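Local coordinates for NDP-N-acetyl-D-galactosaminuronic acid dehydrogenase (Methanosarcina mazei Go1, PDB 3G79), which probably oxidises UDP-N-acetyl-mannosamine to UDP-N-acetyl-mannosaminouronate with two molecules of NAD, as a member of the UDP-glucose/GDP-mannose dehydrogenase family, at residues Lys350-Ala362 with Arg379-Asp393. Numbering follows the deposited sequence.
Sequences KMDGSKVAMLGWA and RDLCLKAGASVMVHD
Met-358 and Val-391 pair across two parallel strands, 355-359 and 388-392. With helix 375-385 the strands form a beta-alpha-beta unit in the parallel sheet of the UDP-binding domain. The strand axes run 18° apart. Backbone bonds tie them from Ser-354 to Gly-360; one of the straighter ones is Val-356 N to Ser-388 O, 3.0 Å at 172°.

Packing is dense on the face that carries Val-356, Met-358, Val-389 and Val-391, under the helix. The Met-358 SD lies 3.6 Å from Arg-379 CB; the place of Met-358 CE beyond it is doubtful. Nearer the helix end, Met-351 has CG anti to its N (chi1 -167°) and then bends at chi2 and chi3. This places its SD 3.6 Å from Ala-387 CB, while its CG rests on Ala-385 CB.

The looser side is the end with Asp-352, Gly-353 and Ser-388, which are exposed. A type II turn from Met-351 to Ser-354 meets the helix end here, and Gly-353 N bonds to Gly-386 O from above the carbonyl plane. Helix 408-412 covers the sheet face of Ala-357, Leu-359 and His-392. On that face Lys-355 and Met-390 are partly exposed, and the extended lysine brings NZ, which also bonds to Arg-413 O, to 3.3 Å from Met-390 SD.

Beyond the strands, Val-391 CG1 meets the Trp-361 ring obliquely, 3.9 Å from CE3. Asp-393 holds the loop after Gly-360. Its OD2 bonds to Tyr-395 N and Val-396 N, and its OD1 also bonds to His-424 NE2. That OD1 takes Trp-361 N at 2.9 Å on its anti side and Ala-362 N at 3.0 Å, both from the same face of the carboxylate.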
loop_
_atom_site.group_PDB
_atom_site.type_symbol
_atom_site.label_atom_id
_atom_site.label_comp_id
_atom_site.label_asym_id
_atom_site.label_seq_id
_atom_site.Cartn_x
_atom_site.Cartn_y
_atom_site.Cartn_z
ATOM N N LYS A 350 29.944 -5.877 -25.114
ATOM C CA LYS A 350 29.906 -4.678 -24.258
ATOM C C LYS A 350 29.006 -3.600 -24.860
ATOM O O LYS A 350 28.880 -3.485 -26.072
ATOM C CB LYS A 350 31.310 -4.076 -24.103
ATOM C CG LYS A 350 32.474 -5.075 -23.837
ATOM C CD LYS A 350 32.568 -5.490 -22.352
ATOM C CE LYS A 350 33.656 -6.547 -22.116
ATOM N NZ LYS A 350 33.873 -6.729 -20.640
ATOM N N MET A 351 28.411 -2.768 -24.020
ATOM C CA MET A 351 27.511 -1.727 -24.536
ATOM C C MET A 351 28.090 -0.953 -25.715
ATOM O O MET A 351 27.386 -0.723 -26.725
ATOM C CB MET A 351 27.054 -0.776 -23.421
ATOM C CG MET A 351 25.872 0.144 -23.792
ATOM S SD MET A 351 24.366 -0.692 -24.355
ATOM C CE MET A 351 23.822 -1.438 -22.830
ATOM N N ASP A 352 29.360 -0.579 -25.611
ATOM C CA ASP A 352 30.022 0.226 -26.643
ATOM C C ASP A 352 30.070 -0.481 -28.025
ATOM O O ASP A 352 30.498 -1.638 -28.139
ATOM C CB ASP A 352 31.435 0.629 -26.183
ATOM C CG ASP A 352 32.125 1.618 -27.129
ATOM O OD1 ASP A 352 31.489 2.190 -28.057
ATOM O OD2 ASP A 352 33.345 1.822 -26.941
ATOM N N GLY A 353 29.634 0.238 -29.058
ATOM C CA GLY A 353 29.606 -0.268 -30.414
ATOM C C GLY A 353 28.433 -1.175 -30.717
ATOM O O GLY A 353 28.245 -1.580 -31.863
ATOM N N SER A 354 27.669 -1.524 -29.685
ATOM C CA SER A 354 26.502 -2.387 -29.842
ATOM C C SER A 354 25.282 -1.552 -30.202
ATOM O O SER A 354 25.155 -0.412 -29.764
ATOM C CB SER A 354 26.207 -3.145 -28.534
ATOM O OG SER A 354 27.392 -3.583 -27.907
ATOM N N LYS A 355 24.367 -2.122 -30.970
ATOM C CA LYS A 355 23.103 -1.438 -31.248
ATOM C C LYS A 355 21.973 -1.924 -30.314
ATOM O O LYS A 355 21.755 -3.142 -30.209
ATOM C CB LYS A 355 22.709 -1.576 -32.728
ATOM C CG LYS A 355 21.240 -1.244 -32.977
ATOM C CD LYS A 355 20.929 -1.171 -34.463
ATOM C CE LYS A 355 19.476 -0.843 -34.701
ATOM N NZ LYS A 355 19.197 -0.726 -36.165
ATOM N N VAL A 356 21.273 -0.963 -29.677
ATOM C CA VAL A 356 20.096 -1.191 -28.818
ATOM C C VAL A 356 18.779 -0.732 -29.476
ATOM O O VAL A 356 18.649 0.402 -29.918
ATOM C CB VAL A 356 20.237 -0.450 -27.454
ATOM C CG1 VAL A 356 19.034 -0.701 -26.540
ATOM C CG2 VAL A 356 21.517 -0.856 -26.727
ATOM N N ALA A 357 17.802 -1.622 -29.549
ATOM C CA ALA A 357 16.442 -1.265 -30.001
ATOM C C ALA A 357 15.566 -1.107 -28.780
ATOM O O ALA A 357 15.280 -2.088 -28.049
ATOM C CB ALA A 357 15.847 -2.327 -30.957
ATOM N N MET A 358 15.213 0.153 -28.539
ATOM C CA MET A 358 14.235 0.552 -27.554
ATOM C C MET A 358 12.827 0.345 -28.093
ATOM O O MET A 358 12.352 1.073 -28.985
ATOM C CB MET A 358 14.452 2.015 -27.195
ATOM C CG MET A 358 15.814 2.226 -26.506
ATOM S SD MET A 358 15.963 3.705 -25.554
ATOM C CE MET A 358 17.673 3.875 -25.516
ATOM N N LEU A 359 12.154 -0.661 -27.552
ATOM C CA LEU A 359 10.756 -0.887 -27.864
ATOM C C LEU A 359 9.918 -0.181 -26.840
ATOM O O LEU A 359 9.689 -0.693 -25.756
ATOM C CB LEU A 359 10.463 -2.374 -27.824
ATOM C CG LEU A 359 10.661 -3.152 -29.125
ATOM C CD1 LEU A 359 11.981 -2.847 -29.795
ATOM C CD2 LEU A 359 10.512 -4.632 -28.791
ATOM N N GLY A 360 9.487 1.029 -27.144
ATOM C CA GLY A 360 8.647 1.724 -26.179
ATOM C C GLY A 360 9.254 2.987 -25.620
ATOM O O GLY A 360 10.279 2.945 -24.905
ATOM N N TRP A 361 8.615 4.110 -25.959
ATOM C CA TRP A 361 9.009 5.420 -25.481
ATOM C C TRP A 361 7.951 6.031 -24.552
ATOM O O TRP A 361 8.307 6.620 -23.538
ATOM C CB TRP A 361 9.284 6.337 -26.664
ATOM C CG TRP A 361 9.782 7.681 -26.275
ATOM C CD1 TRP A 361 9.075 8.821 -26.267
ATOM C CD2 TRP A 361 11.110 8.024 -25.850
ATOM N NE1 TRP A 361 9.869 9.870 -25.888
ATOM C CE2 TRP A 361 11.127 9.405 -25.627
ATOM C CE3 TRP A 361 12.287 7.300 -25.671
ATOM C CZ2 TRP A 361 12.263 10.079 -25.199
ATOM C CZ3 TRP A 361 13.409 7.964 -25.263
ATOM C CH2 TRP A 361 13.399 9.341 -25.035
ATOM N N ALA A 362 6.656 5.917 -24.877
ATOM C CA ALA A 362 5.627 6.220 -23.872
ATOM C C ALA A 362 5.764 5.240 -22.708
ATOM O O ALA A 362 6.486 4.267 -22.824
ATOM C CB ALA A 362 4.273 6.137 -24.457
ATOM N N ARG A 379 17.776 5.644 -22.309
ATOM C CA ARG A 379 18.386 5.967 -23.592
ATOM C C ARG A 379 19.694 6.717 -23.386
ATOM O O ARG A 379 20.678 6.474 -24.096
ATOM C CB ARG A 379 17.429 6.773 -24.477
ATOM C CG ARG A 379 18.063 7.277 -25.751
ATOM C CD ARG A 379 17.105 8.086 -26.561
ATOM N NE ARG A 379 17.755 8.609 -27.731
ATOM C CZ ARG A 379 18.336 9.807 -27.856
ATOM N NH1 ARG A 379 18.400 10.691 -26.855
ATOM N NH2 ARG A 379 18.891 10.120 -29.021
ATOM N N ASP A 380 19.720 7.588 -22.388
ATOM C CA ASP A 380 20.898 8.395 -22.121
ATOM C C ASP A 380 22.101 7.614 -21.631
ATOM O O ASP A 380 23.235 7.904 -22.054
ATOM C CB ASP A 380 20.550 9.571 -21.196
ATOM C CG ASP A 380 19.949 10.749 -21.968
ATOM O OD1 ASP A 380 20.144 10.818 -23.203
ATOM O OD2 ASP A 380 19.287 11.610 -21.354
ATOM N N LEU A 381 21.860 6.625 -20.758
ATOM C CA LEU A 381 22.898 5.691 -20.306
ATOM C C LEU A 381 23.524 4.910 -21.457
ATOM O O LEU A 381 24.756 4.754 -21.522
ATOM C CB LEU A 381 22.355 4.728 -19.246
ATOM C CG LEU A 381 22.041 5.373 -17.877
ATOM C CD1 LEU A 381 21.171 4.476 -17.020
ATOM C CD2 LEU A 381 23.299 5.872 -17.099
ATOM N N CYS A 382 22.715 4.443 -22.395
ATOM C CA CYS A 382 23.294 3.692 -23.486
ATOM C C CYS A 382 24.188 4.537 -24.389
ATOM O O CYS A 382 25.259 4.095 -24.790
ATOM C CB CYS A 382 22.219 3.074 -24.321
ATOM S SG CYS A 382 21.186 2.053 -23.343
ATOM N N LEU A 383 23.735 5.752 -24.691
ATOM C CA LEU A 383 24.403 6.630 -25.633
ATOM C C LEU A 383 25.778 7.064 -25.119
ATOM O O LEU A 383 26.707 7.298 -25.907
ATOM C CB LEU A 383 23.499 7.829 -25.955
ATOM C CG LEU A 383 22.391 7.559 -26.989
ATOM C CD1 LEU A 383 21.367 8.647 -26.974
ATOM C CD2 LEU A 383 22.946 7.403 -28.426
ATOM N N LYS A 384 25.924 7.113 -23.801
ATOM C CA LYS A 384 27.155 7.590 -23.198
ATOM C C LYS A 384 28.170 6.479 -23.188
ATOM O O LYS A 384 29.366 6.712 -23.351
ATOM C CB LYS A 384 26.890 8.018 -21.759
ATOM C CG LYS A 384 27.460 9.396 -21.380
ATOM C CD LYS A 384 27.234 9.606 -19.895
ATOM C CE LYS A 384 28.259 8.809 -19.100
ATOM N NZ LYS A 384 27.574 8.062 -18.019
ATOM N N ALA A 385 27.678 5.269 -22.963
ATOM C CA ALA A 385 28.518 4.085 -22.922
ATOM C C ALA A 385 29.110 3.736 -24.298
ATOM O O ALA A 385 30.051 2.952 -24.381
ATOM C CB ALA A 385 27.753 2.885 -22.310
ATOM N N GLY A 386 28.550 4.327 -25.355
ATOM C CA GLY A 386 29.134 4.256 -26.692
ATOM C C GLY A 386 28.310 3.418 -27.655
ATOM O O GLY A 386 28.766 3.107 -28.770
ATOM N N ALA A 387 27.103 3.054 -27.223
ATOM C CA ALA A 387 26.171 2.247 -28.022
ATOM C C ALA A 387 25.373 3.146 -28.925
ATOM O O ALA A 387 25.133 4.297 -28.578
ATOM C CB ALA A 387 25.233 1.491 -27.118
ATOM N N SER A 388 24.951 2.635 -30.079
ATOM C CA SER A 388 24.003 3.396 -30.891
ATOM C C SER A 388 22.569 2.944 -30.589
ATOM O O SER A 388 22.329 1.781 -30.264
ATOM C CB SER A 388 24.334 3.342 -32.389
ATOM O OG SER A 388 23.291 2.764 -33.154
ATOM N N VAL A 389 21.630 3.884 -30.681
ATOM C CA VAL A 389 20.278 3.644 -30.251
ATOM C C VAL A 389 19.188 4.021 -31.278
ATOM O O VAL A 389 19.198 5.120 -31.851
ATOM C CB VAL A 389 20.007 4.359 -28.922
ATOM C CG1 VAL A 389 18.608 4.095 -28.490
ATOM C CG2 VAL A 389 21.002 3.904 -27.831
ATOM N N MET A 390 18.254 3.085 -31.479
ATOM C CA MET A 390 17.023 3.318 -32.229
ATOM C C MET A 390 15.781 3.031 -31.360
ATOM O O MET A 390 15.652 1.957 -30.759
ATOM C CB MET A 390 17.015 2.503 -33.526
ATOM C CG MET A 390 17.787 3.189 -34.692
ATOM S SD MET A 390 17.861 2.327 -36.289
ATOM C CE MET A 390 16.153 2.401 -36.790
ATOM N N VAL A 391 14.894 4.029 -31.308
ATOM C CA VAL A 391 13.700 4.113 -30.477
ATOM C C VAL A 391 12.463 3.861 -31.314
ATOM O O VAL A 391 12.262 4.502 -32.388
ATOM C CB VAL A 391 13.525 5.552 -29.936
ATOM C CG1 VAL A 391 12.228 5.661 -29.209
ATOM C CG2 VAL A 391 14.680 5.974 -29.012
ATOM N N HIS A 392 11.620 2.962 -30.823
ATOM C CA HIS A 392 10.362 2.651 -31.466
ATOM C C HIS A 392 9.202 2.929 -30.546
ATOM O O HIS A 392 9.299 2.752 -29.317
ATOM C CB HIS A 392 10.319 1.185 -31.872
ATOM C CG HIS A 392 9.016 0.754 -32.490
ATOM N ND1 HIS A 392 7.936 0.337 -31.740
ATOM C CD2 HIS A 392 8.640 0.633 -33.788
ATOM C CE1 HIS A 392 6.945 -0.007 -32.548
ATOM N NE2 HIS A 392 7.345 0.168 -33.796
ATOM N N ASP A 393 8.095 3.336 -31.158
ATOM C CA ASP A 393 6.845 3.548 -30.448
ATOM C C ASP A 393 5.719 3.802 -31.455
ATOM O O ASP A 393 5.837 4.696 -32.318
ATOM C CB ASP A 393 6.966 4.706 -29.471
ATOM C CG ASP A 393 5.833 4.742 -28.488
ATOM O OD1 ASP A 393 6.023 4.265 -27.337
ATOM O OD2 ASP A 393 4.749 5.235 -28.883
#